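Local coordinates for putative exported protein (Bordetella pertussis, PDB 2DVZ) that probably serves as a periplasmic solute receptor that captures glutamate for a tripartite tricarboxylate-type transport system, at residues L209-D221 and V226-P240. Sequence-based numbering, arbitrary orientation.
With CD (cadmium ion), chain F.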
loop_
_atom_site.group_PDB
_atom_site.type_symbol
_atom_site.label_atom_id
_atom_site.label_comp_id
_atom_site.label_asym_id
_atom_site.label_seq_id
_atom_site.Cartn_x
_atom_site.Cartn_y
_atom_site.Cartn_z
ATOM N N LEU A 209 -14.371 5.591 -11.407
ATOM C CA LEU A 209 -14.492 5.964 -10.000
ATOM C C LEU A 209 -14.324 7.462 -9.896
ATOM O O LEU A 209 -13.672 8.053 -10.758
ATOM C CB LEU A 209 -13.426 5.278 -9.109
ATOM C CG LEU A 209 -13.513 3.745 -8.893
ATOM C CD1 LEU A 209 -12.235 3.229 -8.217
ATOM C CD2 LEU A 209 -14.774 3.313 -8.146
ATOM N N ARG A 210 -14.895 8.046 -8.823
ATOM C CA ARG A 210 -14.673 9.447 -8.448
ATOM C C ARG A 210 -13.949 9.502 -7.110
ATOM O O ARG A 210 -14.444 8.987 -6.102
ATOM C CB ARG A 210 -16.015 10.234 -8.405
ATOM C CG ARG A 210 -16.029 11.540 -7.586
ATOM C CD ARG A 210 -17.202 12.574 -8.011
ATOM N NE ARG A 210 -18.517 12.023 -7.647
ATOM C CZ ARG A 210 -19.376 11.404 -8.458
ATOM N NH1 ARG A 210 -19.147 11.295 -9.755
ATOM N NH2 ARG A 210 -20.493 10.898 -7.934
ATOM N N ALA A 211 -12.786 10.154 -7.104
ATOM C CA ALA A 211 -11.991 10.302 -5.896
ATOM C C ALA A 211 -12.501 11.468 -5.031
ATOM O O ALA A 211 -12.734 12.580 -5.534
ATOM C CB ALA A 211 -10.540 10.511 -6.273
HETATM N N MSE A 212 -12.683 11.207 -3.744
HETATM C CA MSE A 212 -13.188 12.224 -2.850
HETATM C C MSE A 212 -12.109 13.009 -2.138
HETATM O O MSE A 212 -12.271 14.211 -1.895
HETATM C CB MSE A 212 -14.190 11.624 -1.833
HETATM C CG MSE A 212 -15.501 11.162 -2.475
HETATM SE SE MSE A 212 -16.638 12.590 -3.263
HETATM C CE MSE A 212 -15.898 12.650 -5.058
ATOM N N ALA A 213 -11.036 12.308 -1.768
ATOM C CA ALA A 213 -9.850 12.886 -1.122
ATOM C C ALA A 213 -8.667 11.952 -1.340
ATOM O O ALA A 213 -8.850 10.772 -1.570
ATOM C CB ALA A 213 -10.085 13.085 0.369
ATOM N N ILE A 214 -7.455 12.483 -1.277
ATOM C CA ILE A 214 -6.231 11.680 -1.364
ATOM C C ILE A 214 -5.454 11.930 -0.078
ATOM O O ILE A 214 -5.604 13.008 0.534
ATOM C CB ILE A 214 -5.320 11.995 -2.625
ATOM C CG1 ILE A 214 -4.900 13.472 -2.683
ATOM C CG2 ILE A 214 -5.975 11.554 -3.923
ATOM C CD1 ILE A 214 -3.734 13.736 -3.659
ATOM N N ALA A 215 -4.679 10.939 0.356
ATOM C CA ALA A 215 -3.751 11.148 1.480
ATOM C C ALA A 215 -2.319 11.447 0.949
ATOM O O ALA A 215 -1.644 10.595 0.410
ATOM C CB ALA A 215 -3.784 9.986 2.475
ATOM N N TRP A 216 -1.908 12.696 1.065
ATOM C CA TRP A 216 -0.718 13.201 0.389
ATOM C C TRP A 216 -0.467 14.613 0.921
ATOM O O TRP A 216 -1.393 15.263 1.424
ATOM C CB TRP A 216 -0.940 13.205 -1.123
ATOM C CG TRP A 216 0.302 13.185 -1.957
ATOM C CD1 TRP A 216 0.703 14.142 -2.872
ATOM C CD2 TRP A 216 1.316 12.155 -1.988
ATOM N NE1 TRP A 216 1.887 13.765 -3.468
ATOM C CE2 TRP A 216 2.287 12.555 -2.945
ATOM C CE3 TRP A 216 1.492 10.945 -1.309
ATOM C CZ2 TRP A 216 3.422 11.779 -3.227
ATOM C CZ3 TRP A 216 2.622 10.188 -1.564
ATOM C CH2 TRP A 216 3.569 10.599 -2.529
ATOM N N PRO A 217 0.793 15.078 0.874
ATOM C CA PRO A 217 1.025 16.459 1.330
ATOM C C PRO A 217 0.328 17.522 0.503
ATOM O O PRO A 217 -0.037 18.541 1.023
ATOM C CB PRO A 217 2.574 16.616 1.255
ATOM C CG PRO A 217 3.106 15.220 1.277
ATOM C CD PRO A 217 2.054 14.394 0.530
ATOM N N THR A 218 0.145 17.294 -0.776
ATOM C CA THR A 218 -0.482 18.274 -1.608
ATOM C C THR A 218 -1.419 17.560 -2.574
ATOM O O THR A 218 -1.428 16.318 -2.629
ATOM C CB THR A 218 0.564 19.145 -2.423
ATOM O OG1 THR A 218 1.191 18.359 -3.440
ATOM C CG2 THR A 218 1.640 19.757 -1.516
ATOM N N ARG A 219 -2.198 18.352 -3.313
ATOM C CA ARG A 219 -2.840 17.883 -4.538
ATOM C C ARG A 219 -1.830 17.334 -5.548
ATOM O O ARG A 219 -0.680 17.799 -5.638
ATOM C CB ARG A 219 -3.659 19.011 -5.179
ATOM C CG ARG A 219 -4.752 19.568 -4.233
ATOM C CD ARG A 219 -5.360 20.917 -4.756
ATOM N NE ARG A 219 -6.435 21.346 -3.883
ATOM C CZ ARG A 219 -7.718 21.020 -4.077
ATOM N NH1 ARG A 219 -8.075 20.296 -5.157
ATOM N NH2 ARG A 219 -8.654 21.426 -3.204
ATOM N N ILE A 220 -2.298 16.384 -6.339
ATOM C CA ILE A 220 -1.497 15.673 -7.302
ATOM C C ILE A 220 -1.910 16.066 -8.751
ATOM O O ILE A 220 -3.058 16.037 -9.086
ATOM C CB ILE A 220 -1.611 14.140 -7.025
ATOM C CG1 ILE A 220 -0.725 13.768 -5.837
ATOM C CG2 ILE A 220 -1.257 13.313 -8.226
ATOM C CD1 ILE A 220 -0.834 12.227 -5.338
ATOM N N ASP A 221 -0.927 16.407 -9.591
ATOM C CA ASP A 221 -1.147 16.909 -10.943
ATOM C C ASP A 221 -2.027 16.049 -11.829
ATOM O O ASP A 221 -2.764 16.581 -12.680
ATOM C CB ASP A 221 0.194 17.136 -11.645
ATOM C CG ASP A 221 0.952 18.311 -11.088
ATOM O OD1 ASP A 221 0.392 19.153 -10.339
ATOM O OD2 ASP A 221 2.141 18.404 -11.415
ATOM N N VAL A 226 -8.868 16.961 -6.917
ATOM C CA VAL A 226 -9.131 16.156 -5.726
ATOM C C VAL A 226 -8.359 16.747 -4.553
ATOM O O VAL A 226 -7.134 16.879 -4.604
ATOM C CB VAL A 226 -8.793 14.607 -5.955
ATOM C CG1 VAL A 226 -9.123 13.729 -4.698
ATOM C CG2 VAL A 226 -9.488 14.063 -7.223
ATOM N N PRO A 227 -9.076 17.133 -3.482
ATOM C CA PRO A 227 -8.353 17.691 -2.329
ATOM C C PRO A 227 -7.645 16.622 -1.505
ATOM O O PRO A 227 -8.042 15.472 -1.533
ATOM C CB PRO A 227 -9.504 18.260 -1.445
ATOM C CG PRO A 227 -10.643 17.316 -1.733
ATOM C CD PRO A 227 -10.542 17.115 -3.246
ATOM N N THR A 228 -6.653 17.029 -0.722
ATOM C CA THR A 228 -6.095 16.149 0.297
ATOM C C THR A 228 -7.050 16.078 1.492
ATOM O O THR A 228 -8.020 16.882 1.581
ATOM C CB THR A 228 -4.713 16.619 0.752
ATOM O OG1 THR A 228 -4.853 17.722 1.661
ATOM C CG2 THR A 228 -3.920 17.042 -0.432
ATOM N N PHE A 229 -6.773 15.138 2.408
ATOM C CA PHE A 229 -7.562 15.009 3.615
ATOM C C PHE A 229 -7.390 16.209 4.523
ATOM O O PHE A 229 -8.292 16.512 5.319
ATOM C CB PHE A 229 -7.208 13.718 4.377
ATOM C CG PHE A 229 -7.930 12.499 3.853
ATOM C CD1 PHE A 229 -9.264 12.254 4.206
ATOM C CD2 PHE A 229 -7.286 11.596 3.012
ATOM C CE1 PHE A 229 -9.932 11.106 3.711
ATOM C CE2 PHE A 229 -7.942 10.473 2.501
ATOM C CZ PHE A 229 -9.267 10.234 2.854
ATOM N N ALA A 230 -6.222 16.861 4.432
ATOM C CA ALA A 230 -5.960 18.108 5.142
ATOM C C ALA A 230 -6.804 19.267 4.550
ATOM O O ALA A 230 -7.420 20.061 5.286
ATOM C CB ALA A 230 -4.460 18.425 5.135
ATOM N N ASP A 231 -6.879 19.335 3.221
ATOM C CA ASP A 231 -7.818 20.269 2.578
ATOM C C ASP A 231 -9.264 20.003 3.008
ATOM O O ASP A 231 -9.984 20.951 3.267
ATOM C CB ASP A 231 -7.736 20.171 1.062
ATOM C CG ASP A 231 -6.403 20.609 0.514
ATOM O OD1 ASP A 231 -5.781 21.557 1.087
ATOM O OD2 ASP A 231 -6.007 20.023 -0.529
ATOM N N ALA A 232 -9.681 18.721 3.067
ATOM C CA ALA A 232 -11.047 18.349 3.493
ATOM C C ALA A 232 -11.359 18.658 4.960
ATOM O O ALA A 232 -12.523 18.588 5.389
ATOM C CB ALA A 232 -11.314 16.899 3.235
ATOM N N GLY A 233 -10.325 18.976 5.724
ATOM C CA GLY A 233 -10.465 19.361 7.146
ATOM C C GLY A 233 -10.265 18.208 8.109
ATOM O O GLY A 233 -10.652 18.303 9.252
ATOM N N PHE A 234 -9.660 17.121 7.621
ATOM C CA PHE A 234 -9.284 15.966 8.432
ATOM C C PHE A 234 -7.813 15.616 8.320
ATOM O O PHE A 234 -7.503 14.554 7.818
ATOM C CB PHE A 234 -10.183 14.756 8.078
ATOM C CG PHE A 234 -11.636 15.035 8.336
ATOM C CD1 PHE A 234 -12.178 14.807 9.597
ATOM C CD2 PHE A 234 -12.442 15.617 7.345
ATOM C CE1 PHE A 234 -13.551 15.116 9.867
ATOM C CE2 PHE A 234 -13.788 15.933 7.598
ATOM C CZ PHE A 234 -14.346 15.676 8.866
ATOM N N PRO A 235 -6.900 16.513 8.799
ATOM C CA PRO A 235 -5.468 16.259 8.662
ATOM C C PRO A 235 -4.947 14.959 9.326
ATOM O O PRO A 235 -3.922 14.441 8.906
ATOM C CB PRO A 235 -4.801 17.520 9.295
ATOM C CG PRO A 235 -5.865 18.151 10.167
ATOM C CD PRO A 235 -7.170 17.806 9.484
ATOM N N VAL A 236 -5.636 14.424 10.323
ATOM C CA VAL A 236 -5.224 13.146 10.954
ATOM C C VAL A 236 -5.281 12.026 9.930
ATOM O O VAL A 236 -4.549 11.046 10.039
ATOM C CB VAL A 236 -6.086 12.760 12.257
ATOM C CG1 VAL A 236 -7.461 12.192 11.896
ATOM C CG2 VAL A 236 -5.375 11.716 13.143
ATOM N N LEU A 237 -6.145 12.190 8.930
ATOM C CA LEU A 237 -6.339 11.154 7.920
ATOM C C LEU A 237 -5.350 11.274 6.761
ATOM O O LEU A 237 -5.278 10.405 5.925
ATOM C CB LEU A 237 -7.793 11.171 7.431
ATOM C CG LEU A 237 -8.908 10.907 8.470
ATOM C CD1 LEU A 237 -10.288 10.961 7.783
ATOM C CD2 LEU A 237 -8.760 9.572 9.271
ATOM N N ASN A 238 -4.559 12.343 6.741
ATOM C CA ASN A 238 -3.705 12.630 5.608
ATOM C C ASN A 238 -2.354 11.899 5.640
ATOM O O ASN A 238 -1.300 12.510 5.461
ATOM C CB ASN A 238 -3.527 14.154 5.497
ATOM C CG ASN A 238 -3.142 14.592 4.115
ATOM O OD1 ASN A 238 -3.495 13.937 3.109
ATOM N ND2 ASN A 238 -2.405 15.717 4.036
ATOM N N GLN A 239 -2.410 10.578 5.829
ATOM C CA GLN A 239 -1.228 9.700 5.939
ATOM C C GLN A 239 -1.003 8.838 4.684
ATOM O O GLN A 239 -1.794 7.960 4.361
ATOM C CB GLN A 239 -1.337 8.800 7.172
ATOM C CG GLN A 239 -1.398 9.569 8.477
ATOM C CD GLN A 239 -0.026 10.157 8.933
ATOM O OE1 GLN A 239 1.021 10.013 8.243
ATOM N NE2 GLN A 239 -0.048 10.849 10.100
ATOM N N PRO A 240 0.068 9.105 3.944
ATOM C CA PRO A 240 0.366 8.184 2.850
ATOM C C PRO A 240 1.007 6.875 3.316
ATOM O O PRO A 240 1.282 6.674 4.513
ATOM C CB PRO A 240 1.334 8.974 1.988
ATOM C CG PRO A 240 1.902 10.048 2.888
ATOM C CD PRO A 240 0.994 10.247 4.028
HETATM CD CD CD F . 2.542 20.570 -11.196
HETATM O O HOH W 1 -5.139 15.753 -6.135
HETATM O O HOH W 2 1.768 21.676 -13.004
#
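Ile214 and Thr228 form a single beta bridge: Ile214 N donates to Pro227 O at 3.1 Å, and Phe229 N returns a weak bond to Ile214 O. In this periplasmic binding protein fold, strand 210-215 pairs along one edge with strand 106-121, with a classic beta bulge where Met212 and Ala213 face Val119; along the other, the loop leading to strand 241-248 supplies the bridge. The case illustrates how a loop can dock on a strand edge through a single bridge, with side chains supplying most of the remaining contact. Phe229 lays a ring face against Ala213, whose CB stands 3.8 Å from the ring centroid and nearly on its normal, a CH-pi contact, while Ala215 meets the ring edge; Val119 and Met158 also touch the phenylalanine. Val226 spreads its two methyls along the strand, CG2 on Ala211 CB and CG1 against Ala213 CA and Ile214 CG2. Thr228 and Asp231 are tied reciprocally: Thr228 OG1 accepts from Asp231 N, an ST motif, and Asp231 OD2 accepts from Thr228 N. Arg219 lays one guanidinium face over Pro227 CA; its long salt bridge to Asp231 relies on charge alone, and NH1 donates to Lys224 O. Further on, Pro240 CB abuts the Trp216 ring edge at CE3; the Pro240 side chain lies about 10 Å from the bound glutamate. Asn238 carries its amide to the Trp216 backbone with CG anti to its own N (chi1 -157°): OD1 accepts from Trp216 N at 2.9 Å, and ND2 donates to Trp216 O at 2.8 Å from above the carbonyl plane.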